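PDB 4PXE: ureidoglycolate hydrolase from Arabidopsis thaliana, which breaks down (S)-ureidoglycolate to glyoxylate, ammonium and carbon dioxide in purine catabolism, acting as a manganese-dependent amidohydrolase of the M20 peptidase family. Local coordinates for residues V106-A111 with I131-S136; A203-H208 with S421-K426; I304-I309 with T316-I321. All blocks are in the same frame, centred on the assembly; numbering follows the deposited sequence.

Contact 1: V106-A111 with I131-S136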
ATOM      1  N   VAL A 106     -29.743   0.440  -0.769  1.00 11.60           N
ATOM      2  CA  VAL A 106     -31.134   0.185  -0.375  1.00 11.92           C
ATOM      3  C   VAL A 106     -31.937   1.473  -0.186  1.00 11.74           C
ATOM      4  O   VAL A 106     -33.095   1.550  -0.610  1.00 12.80           O
ATOM      5  CB  VAL A 106     -31.226  -0.686   0.895  1.00 10.78           C
ATOM      6  CG1 VAL A 106     -32.664  -0.740   1.421  1.00 13.53           C
ATOM      7  CG2 VAL A 106     -30.681  -2.100   0.616  1.00 12.87           C
ATOM      8  N   GLY A 107     -31.326   2.499   0.405  1.00 11.51           N
ATOM      9  CA  GLY A 107     -32.032   3.753   0.619  1.00 12.22           C
ATOM     10  C   GLY A 107     -32.174   4.633  -0.610  1.00 14.10           C
ATOM     11  O   GLY A 107     -32.934   5.609  -0.584  1.00 17.21           O
ATOM     12  N   VAL A 108     -31.462   4.305  -1.685  1.00 12.80           N
ATOM     13  CA  VAL A 108     -31.614   5.030  -2.947  1.00 13.54           C
ATOM     14  C   VAL A 108     -32.610   4.301  -3.861  1.00 10.69           C
ATOM     15  O   VAL A 108     -33.657   4.857  -4.240  1.00 12.63           O
ATOM     16  CB  VAL A 108     -30.263   5.223  -3.674  1.00 11.03           C
ATOM     17  CG1 VAL A 108     -30.481   5.892  -5.034  1.00 14.29           C
ATOM     18  CG2 VAL A 108     -29.304   6.054  -2.829  1.00 14.05           C
ATOM     19  N   LEU A 109     -32.310   3.051  -4.202  1.00 12.70           N
ATOM     20  CA  LEU A 109     -33.247   2.246  -4.989  1.00 13.09           C
ATOM     21  C   LEU A 109     -34.560   2.022  -4.252  1.00 13.14           C
ATOM     22  O   LEU A 109     -35.636   2.023  -4.862  1.00 14.63           O
ATOM     23  CB  LEU A 109     -32.627   0.906  -5.391  1.00 14.05           C
ATOM     24  CG  LEU A 109     -31.386   1.002  -6.285  1.00 14.40           C
ATOM     25  CD1 LEU A 109     -30.855  -0.370  -6.646  1.00 15.93           C
ATOM     26  CD2 LEU A 109     -31.682   1.784  -7.540  1.00 18.17           C
ATOM     27  N   GLY A 110     -34.481   1.874  -2.934  1.00 13.57           N
ATOM     28  CA  GLY A 110     -35.671   1.688  -2.129  1.00 14.96           C
ATOM     29  C   GLY A 110     -36.522   2.944  -2.064  1.00 13.87           C
ATOM     30  O   GLY A 110     -37.747   2.864  -1.981  1.00 14.73           O
ATOM     31  N   ALA A 111     -35.896   4.117  -2.127  1.00 13.71           N
ATOM     32  CA  ALA A 111     -36.650   5.369  -2.132  1.00 14.56           C
ATOM     33  C   ALA A 111     -37.388   5.524  -3.454  1.00 14.11           C
ATOM     34  O   ALA A 111     -38.540   5.969  -3.486  1.00 15.50           O
ATOM     35  CB  ALA A 111     -35.739   6.560  -1.889  1.00 15.17           C
ATOM     36  N   ILE A 131     -36.338  12.719  -3.646  1.00 15.76           N
ATOM     37  CA  ILE A 131     -35.310  11.722  -3.410  1.00 15.12           C
ATOM     38  C   ILE A 131     -33.947  12.345  -3.656  1.00 16.01           C
ATOM     39  O   ILE A 131     -33.726  12.999  -4.679  1.00 17.73           O
ATOM     40  CB  ILE A 131     -35.469  10.522  -4.348  1.00 16.26           C
ATOM     41  CG1 ILE A 131     -36.848   9.889  -4.173  1.00 18.48           C
ATOM     42  CG2 ILE A 131     -34.361   9.495  -4.083  1.00 17.22           C
ATOM     43  CD1 ILE A 131     -37.055   8.685  -5.050  1.00 20.02           C
ATOM     44  N   ILE A 132     -33.030  12.133  -2.720  1.00 14.92           N
ATOM     45  CA  ILE A 132     -31.672  12.637  -2.849  1.00 15.01           C
ATOM     46  C   ILE A 132     -30.696  11.479  -2.985  1.00 15.30           C
ATOM     47  O   ILE A 132     -30.640  10.594  -2.124  1.00 15.50           O
ATOM     48  CB  ILE A 132     -31.248  13.484  -1.631  1.00 15.76           C
ATOM     49  CG1 ILE A 132     -32.232  14.633  -1.386  1.00 16.58           C
ATOM     50  CG2 ILE A 132     -29.844  14.027  -1.837  1.00 16.11           C
ATOM     51  CD1 ILE A 132     -31.960  15.400  -0.114  1.00 18.26           C
ATOM     52  N   LEU A 133     -29.944  11.473  -4.076  1.00 15.08           N
ATOM     53  CA  LEU A 133     -28.768  10.622  -4.177  1.00 14.30           C
ATOM     54  C   LEU A 133     -27.588  11.491  -3.798  1.00 15.00           C
ATOM     55  O   LEU A 133     -27.173  12.353  -4.571  1.00 15.88           O
ATOM     56  CB  LEU A 133     -28.612  10.063  -5.593  1.00 15.75           C
ATOM     57  CG  LEU A 133     -27.265   9.406  -5.920  1.00 16.61           C
ATOM     58  CD1 LEU A 133     -26.884   8.347  -4.881  1.00 17.56           C
ATOM     59  CD2 LEU A 133     -27.299   8.795  -7.317  1.00 20.00           C
ATOM     60  N   PHE A 134     -27.065  11.302  -2.591  1.00 13.63           N
ATOM     61  CA  PHE A 134     -25.918  12.092  -2.158  1.00 13.70           C
ATOM     62  C   PHE A 134     -24.707  11.741  -3.016  1.00 14.73           C
ATOM     63  O   PHE A 134     -24.532  10.588  -3.414  1.00 15.71           O
ATOM     64  CB  PHE A 134     -25.663  11.865  -0.671  1.00 14.00           C
ATOM     65  CG  PHE A 134     -26.791  12.353   0.195  1.00 15.74           C
ATOM     66  CD1 PHE A 134     -26.843  13.678   0.598  1.00 15.38           C
ATOM     67  CD2 PHE A 134     -27.820  11.505   0.571  1.00 13.86           C
ATOM     68  CE1 PHE A 134     -27.893  14.145   1.374  1.00 15.37           C
ATOM     69  CE2 PHE A 134     -28.875  11.967   1.357  1.00 16.87           C
ATOM     70  CZ  PHE A 134     -28.909  13.284   1.760  1.00 14.50           C
ATOM     71  N   THR A 135     -23.895  12.739  -3.347  1.00 13.75           N
ATOM     72  CA  THR A 135     -22.855  12.532  -4.338  1.00 15.01           C
ATOM     73  C   THR A 135     -21.810  11.499  -3.898  1.00 13.67           C
ATOM     74  O   THR A 135     -21.243  10.786  -4.721  1.00 15.43           O
ATOM     75  CB  THR A 135     -22.189  13.870  -4.756  1.00 15.82           C
ATOM     76  OG1 THR A 135     -21.534  13.696  -6.018  1.00 17.09           O
ATOM     77  CG2 THR A 135     -21.203  14.375  -3.700  1.00 16.07           C
ATOM     78  N   SER A 136     -21.581  11.424  -2.590  1.00 15.18           N
ATOM     79  CA  SER A 136     -20.680  10.445  -1.993  1.00 14.00           C
ATOM     80  C   SER A 136     -20.856  10.535  -0.496  1.00 15.48           C
ATOM     81  O   SER A 136     -20.989  11.638   0.043  1.00 16.70           O
ATOM     82  CB  SER A 136     -19.226  10.756  -2.358  1.00 17.31           C
ATOM     83  OG  SER A 136     -18.333  10.112  -1.466  1.00 18.37           O
TER

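Contact 2: A203-H208 with S421-K426. With MN (manganese (II) ion), chain C.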
ATOM      1  N   ALA A 203     -38.881  17.502   6.434  1.00 19.72           N
ATOM      2  CA  ALA A 203     -38.204  16.434   7.159  1.00 19.89           C
ATOM      3  C   ALA A 203     -37.315  15.712   6.170  1.00 17.47           C
ATOM      4  O   ALA A 203     -37.509  15.834   4.958  1.00 17.52           O
ATOM      5  CB  ALA A 203     -39.208  15.462   7.759  1.00 20.08           C
ATOM      6  N   PHE A 204     -36.334  14.982   6.700  1.00 17.40           N
ATOM      7  CA  PHE A 204     -35.478  14.095   5.909  1.00 16.16           C
ATOM      8  C   PHE A 204     -35.474  12.690   6.511  1.00 13.99           C
ATOM      9  O   PHE A 204     -35.219  12.523   7.701  1.00 16.55           O
ATOM     10  CB  PHE A 204     -34.030  14.610   5.837  1.00 16.85           C
ATOM     11  CG  PHE A 204     -33.108  13.643   5.157  1.00 14.23           C
ATOM     12  CD1 PHE A 204     -33.064  13.578   3.778  1.00 15.89           C
ATOM     13  CD2 PHE A 204     -32.331  12.760   5.892  1.00 15.96           C
ATOM     14  CE1 PHE A 204     -32.253  12.657   3.136  1.00 13.88           C
ATOM     15  CE2 PHE A 204     -31.521  11.842   5.257  1.00 14.82           C
ATOM     16  CZ  PHE A 204     -31.487  11.793   3.880  1.00 13.74           C
ATOM     17  N   LEU A 205     -35.734  11.683   5.679  1.00 15.85           N
ATOM     18  CA  LEU A 205     -35.751  10.285   6.118  1.00 15.75           C
ATOM     19  C   LEU A 205     -34.720   9.479   5.353  1.00 14.42           C
ATOM     20  O   LEU A 205     -34.589   9.650   4.149  1.00 16.05           O
ATOM     21  CB  LEU A 205     -37.114   9.661   5.812  1.00 18.49           C
ATOM     22  CG  LEU A 205     -38.359  10.479   6.113  1.00 20.01           C
ATOM     23  CD1 LEU A 205     -39.585   9.680   5.690  1.00 20.45           C
ATOM     24  CD2 LEU A 205     -38.419  10.822   7.586  1.00 24.22           C
ATOM     25  N   GLU A 206     -34.018   8.577   6.030  1.00 13.41           N
ATOM     26  CA  GLU A 206     -33.113   7.661   5.335  1.00 13.35           C
ATOM     27  C   GLU A 206     -33.413   6.212   5.691  1.00 11.15           C
ATOM     28  O   GLU A 206     -33.406   5.838   6.863  1.00 12.95           O
ATOM     29  CB  GLU A 206     -31.657   7.987   5.681  1.00 12.18           C
ATOM     30  CG  GLU A 206     -30.633   7.124   4.931  1.00 13.33           C
ATOM     31  CD  GLU A 206     -29.206   7.646   5.017  1.00 14.35           C
ATOM     32  OE1 GLU A 206     -28.927   8.593   5.796  1.00 13.52           O
ATOM     33  OE2 GLU A 206     -28.351   7.104   4.286  1.00 13.79           O
ATOM     34  N   LEU A 207     -33.693   5.405   4.673  1.00 12.93           N
ATOM     35  CA  LEU A 207     -33.847   3.957   4.831  1.00 11.30           C
ATOM     36  C   LEU A 207     -32.459   3.326   4.688  1.00 11.41           C
ATOM     37  O   LEU A 207     -31.732   3.671   3.756  1.00 12.46           O
ATOM     38  CB  LEU A 207     -34.784   3.440   3.739  1.00 12.12           C
ATOM     39  CG  LEU A 207     -34.884   1.919   3.563  1.00 12.26           C
ATOM     40  CD1 LEU A 207     -35.442   1.231   4.811  1.00 13.96           C
ATOM     41  CD2 LEU A 207     -35.715   1.593   2.338  1.00 13.15           C
ATOM     42  N   HIS A 208     -32.077   2.427   5.593  1.00 10.56           N
ATOM     43  CA  HIS A 208     -30.716   1.874   5.570  1.00 10.78           C
ATOM     44  C   HIS A 208     -30.683   0.510   6.248  1.00 11.78           C
ATOM     45  O   HIS A 208     -31.428   0.261   7.205  1.00 11.13           O
ATOM     46  CB  HIS A 208     -29.727   2.842   6.266  1.00 11.39           C
ATOM     47  CG  HIS A 208     -28.297   2.688   5.819  1.00 10.86           C
ATOM     48  ND1 HIS A 208     -27.507   1.615   6.178  1.00 10.62           N
ATOM     49  CD2 HIS A 208     -27.520   3.477   5.036  1.00 11.22           C
ATOM     50  CE1 HIS A 208     -26.309   1.745   5.634  1.00 10.95           C
ATOM     51  NE2 HIS A 208     -26.292   2.867   4.936  1.00 11.24           N
ATOM     52  N   SER A 421     -42.538   4.513   2.385  1.00 13.52           N
ATOM     53  CA  SER A 421     -43.671   5.022   1.615  1.00 15.02           C
ATOM     54  C   SER A 421     -44.727   5.651   2.514  1.00 14.80           C
ATOM     55  O   SER A 421     -45.214   6.762   2.261  1.00 15.02           O
ATOM     56  CB  SER A 421     -44.320   3.888   0.825  1.00 16.36           C
ATOM     57  OG  SER A 421     -43.450   3.371  -0.167  1.00 16.15           O
ATOM     58  N   LEU A 422     -45.098   4.925   3.560  1.00 13.97           N
ATOM     59  CA  LEU A 422     -46.195   5.358   4.415  1.00 13.07           C
ATOM     60  C   LEU A 422     -45.776   6.547   5.273  1.00 15.06           C
ATOM     61  O   LEU A 422     -46.574   7.452   5.516  1.00 16.10           O
ATOM     62  CB  LEU A 422     -46.676   4.185   5.278  1.00 15.00           C
ATOM     63  CG  LEU A 422     -47.950   4.401   6.093  1.00 17.61           C
ATOM     64  CD1 LEU A 422     -49.093   4.958   5.226  1.00 16.27           C
ATOM     65  CD2 LEU A 422     -48.345   3.088   6.731  1.00 16.31           C
ATOM     66  N   THR A 423     -44.526   6.564   5.723  1.00 14.62           N
ATOM     67  CA  THR A 423     -44.028   7.700   6.497  1.00 14.35           C
ATOM     68  C   THR A 423     -43.928   8.959   5.627  1.00 15.98           C
ATOM     69  O   THR A 423     -44.312  10.049   6.065  1.00 16.76           O
ATOM     70  CB  THR A 423     -42.652   7.394   7.149  1.00 13.57           C
ATOM     71  OG1 THR A 423     -42.745   6.198   7.937  1.00 15.37           O
ATOM     72  CG2 THR A 423     -42.230   8.541   8.057  1.00 17.73           C
ATOM     73  N   LEU A 424     -43.446   8.817   4.394  1.00 15.00           N
ATOM     74  CA  LEU A 424     -43.408   9.932   3.440  1.00 14.84           C
ATOM     75  C   LEU A 424     -44.808  10.495   3.229  1.00 15.67           C
ATOM     76  O   LEU A 424     -44.993  11.714   3.200  1.00 16.96           O
ATOM     77  CB  LEU A 424     -42.856   9.471   2.088  1.00 15.97           C
ATOM     78  CG  LEU A 424     -41.352   9.213   1.992  1.00 14.88           C
ATOM     79  CD1 LEU A 424     -41.043   8.537   0.670  1.00 17.59           C
ATOM     80  CD2 LEU A 424     -40.558  10.508   2.139  1.00 17.37           C
ATOM     81  N   ALA A 425     -45.769   9.596   3.047  1.00 15.53           N
ATOM     82  CA  ALA A 425     -47.154   9.973   2.782  1.00 15.97           C
ATOM     83  C   ALA A 425     -47.720  10.747   3.961  1.00 16.56           C
ATOM     84  O   ALA A 425     -48.346  11.803   3.783  1.00 19.16           O
ATOM     85  CB  ALA A 425     -47.988   8.727   2.515  1.00 16.70           C
ATOM     86  N   LYS A 426     -47.512  10.222   5.167  1.00 17.97           N
ATOM     87  CA  LYS A 426     -48.019  10.877   6.372  1.00 21.18           C
ATOM     88  C   LYS A 426     -47.421  12.268   6.539  1.00 21.03           C
ATOM     89  O   LYS A 426     -48.132  13.233   6.836  1.00 22.21           O
ATOM     90  CB  LYS A 426     -47.752  10.028   7.613  1.00 21.52           C
ATOM     91  CG  LYS A 426     -48.543   8.735   7.669  1.00 22.68           C
ATOM     92  CD  LYS A 426     -48.161   7.918   8.898  1.00 26.07           C
ATOM     93  CE  LYS A 426     -49.008   6.656   9.002  1.00 29.86           C
ATOM     94  NZ  LYS A 426     -50.468   6.950   9.097  1.00 35.09           N
TER
HETATM   95 MN    MN C 501     -24.227   3.739   4.318  1.00 11.58          MN
HETATM   96  O   HOH W   1     -24.930   5.698   5.115  1.00 14.22           O
HETATM   97  O   HOH W   2     -22.036   4.081   4.424  1.00 17.49           O
HETATM   98  O   HOH W   3     -23.673   3.522   6.723  1.00 16.20           O

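Contact 3: I304-I309 with T316-I321. With GLV (glyoxylic acid), chain E.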
ATOM      1  N   ILE A 304      -7.067   6.624  11.079  1.00 13.89           N
ATOM      2  CA  ILE A 304      -7.674   6.086  12.283  1.00 13.85           C
ATOM      3  C   ILE A 304      -9.115   6.553  12.379  1.00 14.66           C
ATOM      4  O   ILE A 304      -9.395   7.736  12.204  1.00 14.09           O
ATOM      5  CB  ILE A 304      -6.911   6.586  13.523  1.00 13.04           C
ATOM      6  CG1 ILE A 304      -5.430   6.181  13.434  1.00 16.55           C
ATOM      7  CG2 ILE A 304      -7.538   6.045  14.801  1.00 16.46           C
ATOM      8  CD1 ILE A 304      -4.528   6.831  14.498  1.00 15.76           C
ATOM      9  N   ASP A 305     -10.022   5.614  12.647  1.00 11.78           N
ATOM     10  CA  ASP A 305     -11.449   5.893  12.786  1.00 11.69           C
ATOM     11  C   ASP A 305     -11.775   5.659  14.255  1.00 12.72           C
ATOM     12  O   ASP A 305     -11.394   4.643  14.816  1.00 13.58           O
ATOM     13  CB  ASP A 305     -12.226   4.921  11.883  1.00 12.87           C
ATOM     14  CG  ASP A 305     -13.727   5.056  12.012  1.00 14.86           C
ATOM     15  OD1 ASP A 305     -14.285   4.646  13.051  1.00 14.05           O
ATOM     16  OD2 ASP A 305     -14.349   5.540  11.055  1.00 13.87           O
ATOM     17  N   THR A 306     -12.465   6.597  14.900  1.00 14.00           N
ATOM     18  CA  THR A 306     -12.899   6.344  16.276  1.00 14.70           C
ATOM     19  C   THR A 306     -14.238   7.013  16.550  1.00 14.00           C
ATOM     20  O   THR A 306     -14.511   8.107  16.054  1.00 14.52           O
ATOM     21  CB  THR A 306     -11.816   6.720  17.332  1.00 15.26           C
ATOM     22  OG1 THR A 306     -12.194   6.223  18.626  1.00 17.29           O
ATOM     23  CG2 THR A 306     -11.567   8.217  17.387  1.00 18.45           C
ATOM     24  N   ARG A 307     -15.093   6.313  17.293  1.00 13.88           N
ATOM     25  CA  ARG A 307     -16.468   6.784  17.519  1.00 12.38           C
ATOM     26  C   ARG A 307     -16.985   6.356  18.878  1.00 13.74           C
ATOM     27  O   ARG A 307     -16.476   5.419  19.487  1.00 15.22           O
ATOM     28  CB  ARG A 307     -17.444   6.234  16.454  1.00 14.45           C
ATOM     29  CG  ARG A 307     -16.826   6.030  15.069  1.00 15.14           C
ATOM     30  CD  ARG A 307     -17.817   5.449  14.092  1.00 14.33           C
ATOM     31  NE  ARG A 307     -17.105   5.034  12.884  1.00 13.59           N
ATOM     32  CZ  ARG A 307     -17.701   4.707  11.741  1.00 12.92           C
ATOM     33  NH1 ARG A 307     -19.031   4.721  11.649  1.00 12.87           N
ATOM     34  NH2 ARG A 307     -16.979   4.339  10.690  1.00 13.77           N
ATOM     35  N   ASP A 308     -18.030   7.055  19.332  1.00 14.75           N
ATOM     36  CA  ASP A 308     -18.775   6.660  20.527  1.00 16.28           C
ATOM     37  C   ASP A 308     -20.123   7.369  20.452  1.00 14.36           C
ATOM     38  O   ASP A 308     -20.232   8.432  19.850  1.00 15.52           O
ATOM     39  CB  ASP A 308     -18.019   7.082  21.800  1.00 16.43           C
ATOM     40  CG  ASP A 308     -18.459   6.315  23.053  1.00 19.16           C
ATOM     41  OD1 ASP A 308     -19.674   6.026  23.223  1.00 20.84           O
ATOM     42  OD2 ASP A 308     -17.581   6.011  23.894  1.00 19.53           O
ATOM     43  N   ILE A 309     -21.143   6.793  21.073  1.00 16.98           N
ATOM     44  CA  ILE A 309     -22.419   7.488  21.194  1.00 18.94           C
ATOM     45  C   ILE A 309     -22.242   8.682  22.136  1.00 20.13           C
ATOM     46  O   ILE A 309     -22.897   9.712  21.973  1.00 22.02           O
ATOM     47  CB  ILE A 309     -23.556   6.542  21.657  1.00 18.92           C
ATOM     48  CG1 ILE A 309     -24.910   7.270  21.642  1.00 20.88           C
ATOM     49  CG2 ILE A 309     -23.263   5.968  23.036  1.00 21.32           C
ATOM     50  CD1 ILE A 309     -25.283   7.891  20.298  1.00 23.48           C
ATOM     51  N   THR A 316     -12.032  11.932  24.618  1.00 18.64           N
ATOM     52  CA  THR A 316     -10.975  11.445  25.503  1.00 19.10           C
ATOM     53  C   THR A 316     -10.080  10.449  24.766  1.00 17.13           C
ATOM     54  O   THR A 316      -8.862  10.475  24.914  1.00 18.37           O
ATOM     55  CB  THR A 316     -11.542  10.815  26.791  1.00 21.03           C
ATOM     56  OG1 THR A 316     -12.169  11.838  27.579  1.00 22.99           O
ATOM     57  CG2 THR A 316     -10.450  10.148  27.617  1.00 21.34           C
ATOM     58  N   VAL A 317     -10.681   9.600  23.940  1.00 17.70           N
ATOM     59  CA  VAL A 317      -9.896   8.654  23.150  1.00 18.40           C
ATOM     60  C   VAL A 317      -8.980   9.402  22.186  1.00 14.91           C
ATOM     61  O   VAL A 317      -7.788   9.068  22.076  1.00 15.92           O
ATOM     62  CB  VAL A 317     -10.789   7.658  22.376  1.00 16.85           C
ATOM     63  CG1 VAL A 317      -9.941   6.798  21.454  1.00 16.35           C
ATOM     64  CG2 VAL A 317     -11.554   6.766  23.339  1.00 19.66           C
ATOM     65  N   ILE A 318      -9.512  10.408  21.499  1.00 16.32           N
ATOM     66  CA  ILE A 318      -8.713  11.217  20.576  1.00 16.61           C
ATOM     67  C   ILE A 318      -7.537  11.900  21.287  1.00 17.72           C
ATOM     68  O   ILE A 318      -6.412  11.878  20.793  1.00 16.99           O
ATOM     69  CB  ILE A 318      -9.567  12.275  19.864  1.00 16.78           C
ATOM     70  CG1 ILE A 318     -10.631  11.611  18.988  1.00 18.46           C
ATOM     71  CG2 ILE A 318      -8.696  13.210  19.024  1.00 18.41           C
ATOM     72  CD1 ILE A 318     -11.620  12.603  18.416  1.00 18.99           C
ATOM     73  N   LYS A 319      -7.793  12.504  22.441  1.00 17.73           N
ATOM     74  CA  LYS A 319      -6.716  13.145  23.204  1.00 19.19           C
ATOM     75  C   LYS A 319      -5.619  12.150  23.576  1.00 18.74           C
ATOM     76  O   LYS A 319      -4.422  12.457  23.465  1.00 20.15           O
ATOM     77  CB  LYS A 319      -7.270  13.813  24.467  1.00 21.25           C
ATOM     78  CG  LYS A 319      -8.326  14.866  24.195  1.00 31.31           C
ATOM     79  CD  LYS A 319      -8.588  15.726  25.426  1.00 38.37           C
ATOM     80  CE  LYS A 319      -9.918  16.468  25.322  1.00 37.91           C
ATOM     81  NZ  LYS A 319     -11.061  15.606  25.747  1.00 40.37           N
ATOM     82  N   LYS A 320      -6.012  10.957  24.018  1.00 16.72           N
ATOM     83  CA  LYS A 320      -5.048   9.929  24.392  1.00 17.48           C
ATOM     84  C   LYS A 320      -4.252   9.464  23.177  1.00 15.98           C
ATOM     85  O   LYS A 320      -3.057   9.207  23.287  1.00 17.16           O
ATOM     86  CB  LYS A 320      -5.724   8.726  25.050  1.00 18.88           C
ATOM     87  CG  LYS A 320      -6.351   9.004  26.420  1.00 20.50           C
ATOM     88  CD  LYS A 320      -7.037   7.751  26.919  1.00 21.82           C
ATOM     89  CE  LYS A 320      -7.504   7.874  28.364  1.00 20.86           C
ATOM     90  NZ  LYS A 320      -8.165   6.597  28.757  1.00 21.29           N
ATOM     91  N   ILE A 321      -4.907   9.354  22.026  1.00 16.86           N
ATOM     92  CA  ILE A 321      -4.192   8.957  20.814  1.00 17.09           C
ATOM     93  C   ILE A 321      -3.122   9.994  20.449  1.00 17.35           C
ATOM     94  O   ILE A 321      -1.998   9.632  20.084  1.00 16.57           O
ATOM     95  CB  ILE A 321      -5.154   8.715  19.636  1.00 15.80           C
ATOM     96  CG1 ILE A 321      -5.990   7.458  19.906  1.00 15.00           C
ATOM     97  CG2 ILE A 321      -4.375   8.565  18.318  1.00 16.90           C
ATOM     98  CD1 ILE A 321      -7.175   7.295  18.976  1.00 15.53           C
TER
HETATM   99  C1  GLV E 503     -19.855   4.941   6.786  1.00 15.82           C
HETATM  100  O1  GLV E 503     -21.168   5.383   6.786  1.00 16.76           O
HETATM  101  C2  GLV E 503     -19.351   4.528   8.124  1.00 13.91           C
HETATM  102  O2  GLV E 503     -20.133   4.599   9.126  1.00 13.73           O
HETATM  103  O3  GLV E 503     -18.161   4.110   8.244  1.00 14.59           O

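Contact 1: V106-A111 with I131-S136
The CA atoms of Val108 and Leu133 lie 6.4 Å apart and those of Ala111 and Ile131 6.6 Å, so that going up the helix from 108 to 111 means going back along the strand from 133 to 131. No hydrogen bond joins the two segments. At one end the CG2 methyl of Val108 meets CD1 of Leu133 at 3.9 Å, the two side chains crossing at a slant. At the other, the methyl of Ala111 settles against both branches of Ile131: its CB is 3.9 Å from CG2 and 4.0 Å from CD1 of that residue. This packs helix 105-120 on strand 129-133 in the alpha/beta catalytic domain of the M20 family, where the strand runs between 73-77 and 86-91. With CG1 of Ile131 anti to its carbonyl carbon (chi1 -58°) and the ethyl arm extended (chi2 -179°), CD1 runs on past the alanine methyl until it sits 3.5 Å from Ala111 O. Val54 of helix 45-60 and Ile93 each touch both Val108 and Leu133, closing an apolar cluster around that pair. The side chain of Leu133 is about 5 Å from that of His92, a ligand of the catalytic manganese.

Contact 2: A203-H208 with S421-K426
Leu205 reaches from strand 201-209 to Thr423 and Leu424 on helix 410-429, a helix-on-sheet contact of the M20 catalytic domain, in which this strand runs parallel to both 86-91 and 389-394. Its CB points toward the helix. From there CG lies anti to the carbonyl carbon (chi1 -43°), and the nearly straight second torsion (chi2 178°) carries CD1 outward. Only CD1 comes within 4.2 Å of the helix segment; CB, CG and CD2 make no approach that close to it. CD1 fits between two successive helix residues, 3.7 Å from CG2 of Thr423 and 3.8 Å from CD2 of Leu424. The two leucines lie alongside, pointing opposite ways, whereas the threonine side chain meets Leu205 at a slant. The hydroxyl of Thr423 is hydrogen-bonded to Val419 O, one helical turn earlier, and the methyl is the branch that meets Leu205. Val354 of helix 352-364 also touches Leu205, while Met358 and Ala361 of that helix touch Thr423. Farther along the strand, His208 belongs to the active site, where its ring meets His378 edge-to-face. With His92, Asp103 and three waters it binds the catalytic manganese, which lies 2.3 Å from His208 NE2.

Contact 3: I304-I309 with T316-I321
Thr306 forms the close part of this contact, meeting Val317 and Ile318 with its two branches. Its OG1 lies 3.7 Å from CG1 of Val317, and its CG2 is 3.9 Å from CG1 of Ile318. The first torsion (chi1 -169°) sets the hydroxyl anti to the backbone nitrogen, where it hydrogen-bonds to Val280 O on the adjoining strand, and leaves the methyl between nitrogen and carbonyl carbon. Packing is looser toward Ile304, whose CD1 comes no nearer than 4.2 Å to CG2 of Ile321, the two isoleucines running side by side in opposing senses. On the side of the helix turned from the strand, Lys319 is exposed and the partly exposed Lys320 forms a salt bridge with Glu273. Strand 304-308 and helix 316-321 run nearly antiparallel, at 149° with axes 9.3 Å apart, as successive elements of the ferredoxin-like beta-alpha-beta-beta-alpha-beta domain that carries the dimerization region. The strand's other face is polar and belongs to the active site. Arg307 holds Asp305 side-on: NE donates to the syn lone pair of OD1 (2.9 Å, 171°), nearly in the guanidinium plane, while NH2 makes a more bent bond to OD2, tilted out of that plane. Thus steadied, the guanidinium grips the glyoxylate carboxylate: Arg307 NH1 hydrogen-bonds to glyoxylate O2 at 2.8 Å and Arg307 NH2 to glyoxylate O3 at 2.7 Å. Asn294 of the second subunit also hydrogen-bonds to this ligand, which makes the pocket a shared one.

Overall arrangement
All three contacts are buried helix-on-strand packings without a hydrogen bond between their segments. Contacts 1 and 2 share the catalytic domain: their centres are 12 Å apart, and they touch where Phe134 CE2 meets Phe204 CZ at 3.6 Å and where Leu207 lies against Val106 and Gly107. Contact 3 stands about 30 Å from contact 1 and 32 Å from contact 2, centre to centre, in the dimerization region, where the helix has a solvent side. Contacts 1 and 2 join through aliphatic groups, whereas in contact 3 Thr306 adds a hydroxyl. Contact 1 only borders a metal ligand, contact 2 carries one on its strand, and contact 3 an arginine that binds glyoxylate beside the second subunit.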